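Local coordinates for protein arylsulfatase (Pseudoalteromonas sp. MB47, PDB 7AJ0) that probably removes sulfate groups from the seaweed polysaccharide fucoidan, as a calcium-binding sulfatase that assembles into a hexamer, at residues A[433-445]-A[457-471]. Numbering follows the deposited sequence.
Sequences RWLDYKIHFKVFN and FLLDIGTAPWVFNLN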
loop_
_atom_site.group_PDB
_atom_site.type_symbol
_atom_site.label_atom_id
_atom_site.label_comp_id
_atom_site.label_asym_id
_atom_site.label_seq_id
_atom_site.Cartn_x
_atom_site.Cartn_y
_atom_site.Cartn_z
ATOM N N ARG A 433 -22.502 15.960 7.541
ATOM C CA ARG A 433 -23.405 15.380 6.560
ATOM C C ARG A 433 -24.548 16.350 6.299
ATOM O O ARG A 433 -25.137 16.897 7.236
ATOM C CB ARG A 433 -23.982 14.035 7.001
ATOM C CG ARG A 433 -24.979 13.499 5.977
ATOM C CD ARG A 433 -25.490 12.112 6.290
ATOM N NE ARG A 433 -26.602 11.773 5.404
ATOM C CZ ARG A 433 -27.231 10.604 5.394
ATOM N NH1 ARG A 433 -26.856 9.643 6.223
ATOM N NH2 ARG A 433 -28.234 10.397 4.553
ATOM N N TRP A 434 -24.873 16.531 5.022
ATOM C CA TRP A 434 -25.946 17.421 4.591
ATOM C C TRP A 434 -26.664 16.734 3.443
ATOM O O TRP A 434 -26.031 16.355 2.452
ATOM C CB TRP A 434 -25.388 18.780 4.178
ATOM C CG TRP A 434 -26.364 19.640 3.458
ATOM C CD1 TRP A 434 -27.633 19.942 3.848
ATOM C CD2 TRP A 434 -26.146 20.326 2.222
ATOM N NE1 TRP A 434 -28.225 20.766 2.925
ATOM C CE2 TRP A 434 -27.334 21.019 1.917
ATOM C CE3 TRP A 434 -25.065 20.420 1.342
ATOM C CZ2 TRP A 434 -27.470 21.795 0.771
ATOM C CZ3 TRP A 434 -25.202 21.190 0.204
ATOM C CH2 TRP A 434 -26.396 21.868 -0.071
ATOM N N LEU A 435 -27.977 16.567 3.577
ATOM C CA LEU A 435 -28.769 15.779 2.631
ATOM C C LEU A 435 -28.189 14.367 2.688
ATOM O O LEU A 435 -28.092 13.794 3.785
ATOM C CB LEU A 435 -28.762 16.442 1.263
ATOM C CG LEU A 435 -29.278 17.882 1.209
ATOM C CD1 LEU A 435 -28.913 18.550 -0.114
ATOM C CD2 LEU A 435 -30.785 17.917 1.431
ATOM N N ASP A 436 -27.780 13.780 1.567
ATOM C CA ASP A 436 -27.159 12.464 1.547
ATOM C C ASP A 436 -25.685 12.550 1.164
ATOM O O ASP A 436 -25.123 11.603 0.610
ATOM C CB ASP A 436 -27.924 11.545 0.595
ATOM C CG ASP A 436 -29.393 11.411 0.972
ATOM O OD1 ASP A 436 -29.700 11.349 2.183
ATOM O OD2 ASP A 436 -30.244 11.374 0.059
ATOM N N TYR A 437 -25.049 13.680 1.469
ATOM C CA TYR A 437 -23.659 13.933 1.110
ATOM C C TYR A 437 -22.809 14.027 2.368
ATOM O O TYR A 437 -23.139 14.771 3.297
ATOM C CB TYR A 437 -23.539 15.218 0.288
ATOM C CG TYR A 437 -24.371 15.189 -0.974
ATOM C CD1 TYR A 437 -23.852 14.681 -2.158
ATOM C CD2 TYR A 437 -25.679 15.653 -0.978
ATOM C CE1 TYR A 437 -24.612 14.642 -3.309
ATOM C CE2 TYR A 437 -26.444 15.620 -2.125
ATOM C CZ TYR A 437 -25.905 15.116 -3.287
ATOM O OH TYR A 437 -26.667 15.078 -4.433
ATOM N N LYS A 438 -21.721 13.265 2.392
ATOM C CA LYS A 438 -20.777 13.225 3.503
ATOM C C LYS A 438 -19.509 13.951 3.075
ATOM O O LYS A 438 -18.838 13.525 2.131
ATOM C CB LYS A 438 -20.481 11.775 3.889
ATOM C CG LYS A 438 -19.400 11.589 4.937
ATOM C CD LYS A 438 -19.884 11.963 6.322
ATOM C CE LYS A 438 -18.866 11.561 7.376
ATOM N NZ LYS A 438 -18.635 10.087 7.426
ATOM N N ILE A 439 -19.187 15.046 3.760
ATOM C CA ILE A 439 -18.039 15.883 3.426
ATOM C C ILE A 439 -17.022 15.770 4.552
ATOM O O ILE A 439 -17.338 16.054 5.715
ATOM C CB ILE A 439 -18.449 17.347 3.205
ATOM C CG1 ILE A 439 -19.560 17.446 2.159
ATOM C CG2 ILE A 439 -17.253 18.178 2.768
ATOM C CD1 ILE A 439 -20.948 17.496 2.753
ATOM N N HIS A 440 -15.802 15.362 4.211
ATOM C CA HIS A 440 -14.728 15.203 5.180
ATOM C C HIS A 440 -13.716 16.332 5.024
ATOM O O HIS A 440 -13.214 16.575 3.920
ATOM C CB HIS A 440 -14.009 13.861 5.009
ATOM C CG HIS A 440 -14.880 12.667 5.232
ATOM N ND1 HIS A 440 -14.814 11.899 6.373
ATOM C CD2 HIS A 440 -15.826 12.099 4.448
ATOM C CE1 HIS A 440 -15.686 10.911 6.286
ATOM N NE2 HIS A 440 -16.315 11.010 5.129
ATOM N N PHE A 441 -13.414 17.008 6.128
ATOM C CA PHE A 441 -12.332 17.982 6.168
ATOM C C PHE A 441 -11.081 17.426 6.827
ATOM O O PHE A 441 -9.989 17.953 6.595
ATOM C CB PHE A 441 -12.800 19.243 6.897
ATOM C CG PHE A 441 -14.051 19.839 6.313
ATOM C CD1 PHE A 441 -13.984 20.725 5.252
ATOM C CD2 PHE A 441 -15.296 19.494 6.812
ATOM C CE1 PHE A 441 -15.136 21.265 4.708
ATOM C CE2 PHE A 441 -16.450 20.030 6.271
ATOM C CZ PHE A 441 -16.369 20.916 5.219
ATOM N N LYS A 442 -11.218 16.373 7.628
ATOM C CA LYS A 442 -10.095 15.608 8.157
ATOM C C LYS A 442 -10.481 14.138 8.099
ATOM O O LYS A 442 -11.634 13.782 8.364
ATOM C CB LYS A 442 -9.742 16.034 9.583
ATOM C CG LYS A 442 -9.116 17.425 9.657
ATOM C CD LYS A 442 -8.816 17.844 11.088
ATOM C CE LYS A 442 -8.147 19.212 11.132
ATOM N NZ LYS A 442 -7.836 19.631 12.527
ATOM N N VAL A 443 -9.517 13.290 7.749
ATOM C CA VAL A 443 -9.779 11.900 7.399
ATOM C C VAL A 443 -8.945 10.986 8.283
ATOM O O VAL A 443 -7.736 11.196 8.438
ATOM C CB VAL A 443 -9.477 11.639 5.910
ATOM C CG1 VAL A 443 -9.348 10.148 5.633
ATOM C CG2 VAL A 443 -10.563 12.258 5.045
ATOM N N PHE A 444 -9.592 9.971 8.852
ATOM C CA PHE A 444 -8.885 8.923 9.571
ATOM C C PHE A 444 -8.327 7.910 8.577
ATOM O O PHE A 444 -9.047 7.430 7.696
ATOM C CB PHE A 444 -9.815 8.224 10.560
ATOM C CG PHE A 444 -10.177 9.062 11.751
ATOM C CD1 PHE A 444 -11.243 9.943 11.698
ATOM C CD2 PHE A 444 -9.458 8.959 12.930
ATOM C CE1 PHE A 444 -11.581 10.709 12.795
ATOM C CE2 PHE A 444 -9.793 9.722 14.031
ATOM C CZ PHE A 444 -10.855 10.598 13.962
ATOM N N ASN A 445 -7.046 7.587 8.717
ATOM C CA ASN A 445 -6.369 6.639 7.840
ATOM C C ASN A 445 -5.780 5.539 8.711
ATOM O O ASN A 445 -5.004 5.820 9.629
ATOM C CB ASN A 445 -5.291 7.338 7.013
ATOM C CG ASN A 445 -4.936 6.573 5.757
ATOM O OD1 ASN A 445 -5.773 6.384 4.873
ATOM N ND2 ASN A 445 -3.687 6.138 5.667
ATOM N N PHE A 457 -4.127 7.420 11.757
ATOM C CA PHE A 457 -3.724 8.812 11.688
ATOM C C PHE A 457 -4.958 9.675 11.444
ATOM O O PHE A 457 -5.968 9.208 10.908
ATOM C CB PHE A 457 -2.720 9.070 10.558
ATOM C CG PHE A 457 -1.648 8.032 10.437
ATOM C CD1 PHE A 457 -0.566 8.030 11.300
ATOM C CD2 PHE A 457 -1.705 7.074 9.440
ATOM C CE1 PHE A 457 0.432 7.078 11.182
ATOM C CE2 PHE A 457 -0.710 6.121 9.315
ATOM C CZ PHE A 457 0.360 6.125 10.188
ATOM N N LEU A 458 -4.868 10.944 11.826
ATOM C CA LEU A 458 -5.858 11.953 11.457
ATOM C C LEU A 458 -5.151 12.948 10.544
ATOM O O LEU A 458 -4.278 13.701 10.993
ATOM C CB LEU A 458 -6.453 12.638 12.680
ATOM C CG LEU A 458 -7.673 13.517 12.389
ATOM C CD1 LEU A 458 -8.771 12.718 11.701
ATOM C CD2 LEU A 458 -8.206 14.148 13.664
ATOM N N LEU A 459 -5.526 12.950 9.270
ATOM C CA LEU A 459 -4.787 13.646 8.231
ATOM C C LEU A 459 -5.608 14.791 7.662
ATOM O O LEU A 459 -6.833 14.692 7.538
ATOM C CB LEU A 459 -4.401 12.675 7.111
ATOM C CG LEU A 459 -3.674 11.419 7.593
ATOM C CD1 LEU A 459 -3.352 10.489 6.438
ATOM C CD2 LEU A 459 -2.406 11.800 8.344
ATOM N N ASP A 460 -4.923 15.880 7.327
ATOM C CA ASP A 460 -5.562 16.992 6.640
ATOM C C ASP A 460 -5.802 16.630 5.181
ATOM O O ASP A 460 -4.991 15.944 4.552
ATOM C CB ASP A 460 -4.693 18.244 6.730
ATOM C CG ASP A 460 -4.614 18.798 8.136
ATOM O OD1 ASP A 460 -5.603 18.653 8.887
ATOM O OD2 ASP A 460 -3.565 19.380 8.488
ATOM N N ILE A 461 -6.924 17.100 4.639
ATOM C CA ILE A 461 -7.268 16.830 3.249
ATOM C C ILE A 461 -6.435 17.728 2.345
ATOM O O ILE A 461 -5.756 18.649 2.815
ATOM C CB ILE A 461 -8.775 17.020 2.992
ATOM C CG1 ILE A 461 -9.263 18.388 3.471
ATOM C CG2 ILE A 461 -9.563 15.908 3.683
ATOM C CD1 ILE A 461 -9.333 19.431 2.385
ATOM N N GLY A 462 -6.465 17.450 1.043
ATOM C CA GLY A 462 -5.716 18.233 0.083
ATOM C C GLY A 462 -6.464 19.456 -0.404
ATOM O O GLY A 462 -6.975 20.244 0.400
ATOM N N THR A 463 -6.546 19.621 -1.727
ATOM C CA THR A 463 -7.141 20.831 -2.285
ATOM C C THR A 463 -8.647 20.884 -2.068
ATOM O O THR A 463 -9.212 21.977 -1.960
ATOM C CB THR A 463 -6.816 20.928 -3.778
ATOM O OG1 THR A 463 -5.459 21.358 -3.940
ATOM C CG2 THR A 463 -7.750 21.905 -4.481
ATOM N N ALA A 464 -9.312 19.733 -1.997
ATOM C CA ALA A 464 -10.758 19.706 -1.855
ATOM C C ALA A 464 -11.173 18.772 -0.729
ATOM O O ALA A 464 -10.578 17.700 -0.560
ATOM C CB ALA A 464 -11.428 19.250 -3.164
ATOM N N PRO A 465 -12.180 19.147 0.060
ATOM C CA PRO A 465 -12.744 18.192 1.020
ATOM C C PRO A 465 -13.240 16.946 0.305
ATOM O O PRO A 465 -13.735 17.006 -0.822
ATOM C CB PRO A 465 -13.899 18.967 1.664
ATOM C CG PRO A 465 -13.549 20.397 1.476
ATOM C CD PRO A 465 -12.821 20.473 0.162
ATOM N N TRP A 466 -13.093 15.804 0.969
ATOM C CA TRP A 466 -13.604 14.559 0.414
ATOM C C TRP A 466 -15.126 14.560 0.481
ATOM O O TRP A 466 -15.719 15.018 1.461
ATOM C CB TRP A 466 -13.050 13.357 1.173
ATOM C CG TRP A 466 -11.573 13.166 1.030
ATOM C CD1 TRP A 466 -10.655 14.103 0.658
ATOM C CD2 TRP A 466 -10.843 11.956 1.252
ATOM N NE1 TRP A 466 -9.397 13.553 0.642
ATOM C CE2 TRP A 466 -9.485 12.235 1.001
ATOM C CE3 TRP A 466 -11.205 10.664 1.640
ATOM C CZ2 TRP A 466 -8.489 11.270 1.126
ATOM C CZ3 TRP A 466 -10.215 9.705 1.763
ATOM C CH2 TRP A 466 -8.873 10.014 1.506
ATOM N N VAL A 467 -15.760 14.049 -0.572
ATOM C CA VAL A 467 -17.213 14.011 -0.662
ATOM C C VAL A 467 -17.642 12.624 -1.112
ATOM O O VAL A 467 -17.117 12.093 -2.097
ATOM C CB VAL A 467 -17.762 15.080 -1.625
ATOM C CG1 VAL A 467 -19.272 14.958 -1.732
ATOM C CG2 VAL A 467 -17.366 16.473 -1.157
ATOM N N PHE A 468 -18.587 12.039 -0.381
ATOM C CA PHE A 468 -19.220 10.782 -0.743
ATOM C C PHE A 468 -20.725 11.001 -0.800
ATOM O O PHE A 468 -21.319 11.481 0.172
ATOM C CB PHE A 468 -18.912 9.676 0.273
ATOM C CG PHE A 468 -17.448 9.422 0.479
ATOM C CD1 PHE A 468 -16.731 10.145 1.417
ATOM C CD2 PHE A 468 -16.794 8.445 -0.251
ATOM C CE1 PHE A 468 -15.385 9.908 1.613
ATOM C CE2 PHE A 468 -15.447 8.201 -0.059
ATOM C CZ PHE A 468 -14.742 8.934 0.875
ATOM N N ASN A 469 -21.339 10.661 -1.928
ATOM C CA ASN A 469 -22.795 10.532 -1.987
ATOM C C ASN A 469 -23.156 9.236 -1.273
ATOM O O ASN A 469 -22.957 8.142 -1.807
ATOM C CB ASN A 469 -23.287 10.533 -3.427
ATOM C CG ASN A 469 -24.802 10.437 -3.527
ATOM O OD1 ASN A 469 -25.455 9.787 -2.710
ATOM N ND2 ASN A 469 -25.367 11.086 -4.533
ATOM N N LEU A 470 -23.675 9.347 -0.051
ATOM C CA LEU A 470 -23.893 8.155 0.760
ATOM C C LEU A 470 -24.952 7.233 0.168
ATOM O O LEU A 470 -24.978 6.046 0.509
ATOM C CB LEU A 470 -24.278 8.547 2.184
ATOM C CG LEU A 470 -23.158 9.182 3.010
ATOM C CD1 LEU A 470 -23.661 9.543 4.402
ATOM C CD2 LEU A 470 -21.949 8.259 3.097
ATOM N N ASN A 471 -25.826 7.743 -0.703
ATOM C CA ASN A 471 -26.750 6.855 -1.397
ATOM C C ASN A 471 -26.007 5.971 -2.389
ATOM O O ASN A 471 -26.342 4.793 -2.554
ATOM C CB ASN A 471 -27.830 7.662 -2.112
ATOM C CG ASN A 471 -28.796 8.324 -1.151
ATOM O OD1 ASN A 471 -29.094 7.790 -0.080
ATOM N ND2 ASN A 471 -29.291 9.494 -1.530
HETATM O O HOH W 1 -28.269 7.915 2.812
#
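Leu458 points its CD1 methyl at the centre of one face of the Phe444 ring, 3.6 Å from the centroid and only 9° off the ring normal, a centred CH-pi contact. With CG anti to the backbone N (chi1 -169°), the leucine branch leans across the antiparallel pairing of 442-445 with 457-460. Val443, on the other face of that hairpin, sets CG2 over the six-membered ring of Trp466, 3.8 Å from CE3 and displaced toward the rim. This methyl thus ties the hairpin to strand 466-469, which pairs antiparallel with 437-440. Between the two pairings, Phe441 CE1 meets Pro465 CG at 3.7 Å. Farther along, His440 and Phe468 cross with ring planes at 86°, His440 CD2 lying at the edge of Phe468, while His440 NE2 is hydrogen-bonded to Glu476 OE1.

At the far end, Asn471 ND2 donates to Asp436 OD2 at 2.6 Å, approaching from above the carboxylate plane. Asp436 OD1 takes a salt bridge from Arg433 NH2 at 2.9 Å, and Asp436 O accepts a hydrogen bond from Leu470 N. An extended Arg433 chain places one face of its guanidinium against Leu470 CD1; its NE bonds Leu435 O in the guanidinium plane, while NH1 hydrogen-bonds Tyr97 OH. A water links NH2, weakly, to Asn471 OD1.

The Trp466 ring also meets the Phe457 ring of a neighbouring subunit, which puts strand 466-469 of one chain against the hairpin of the next in the hexamer. Apolar CH-pi packing secures one end; at the other, both carboxylate oxygens of Asp436 are engaged, OD1 by Arg433 and OD2 by Asn471, which probably stabilises its negative charge.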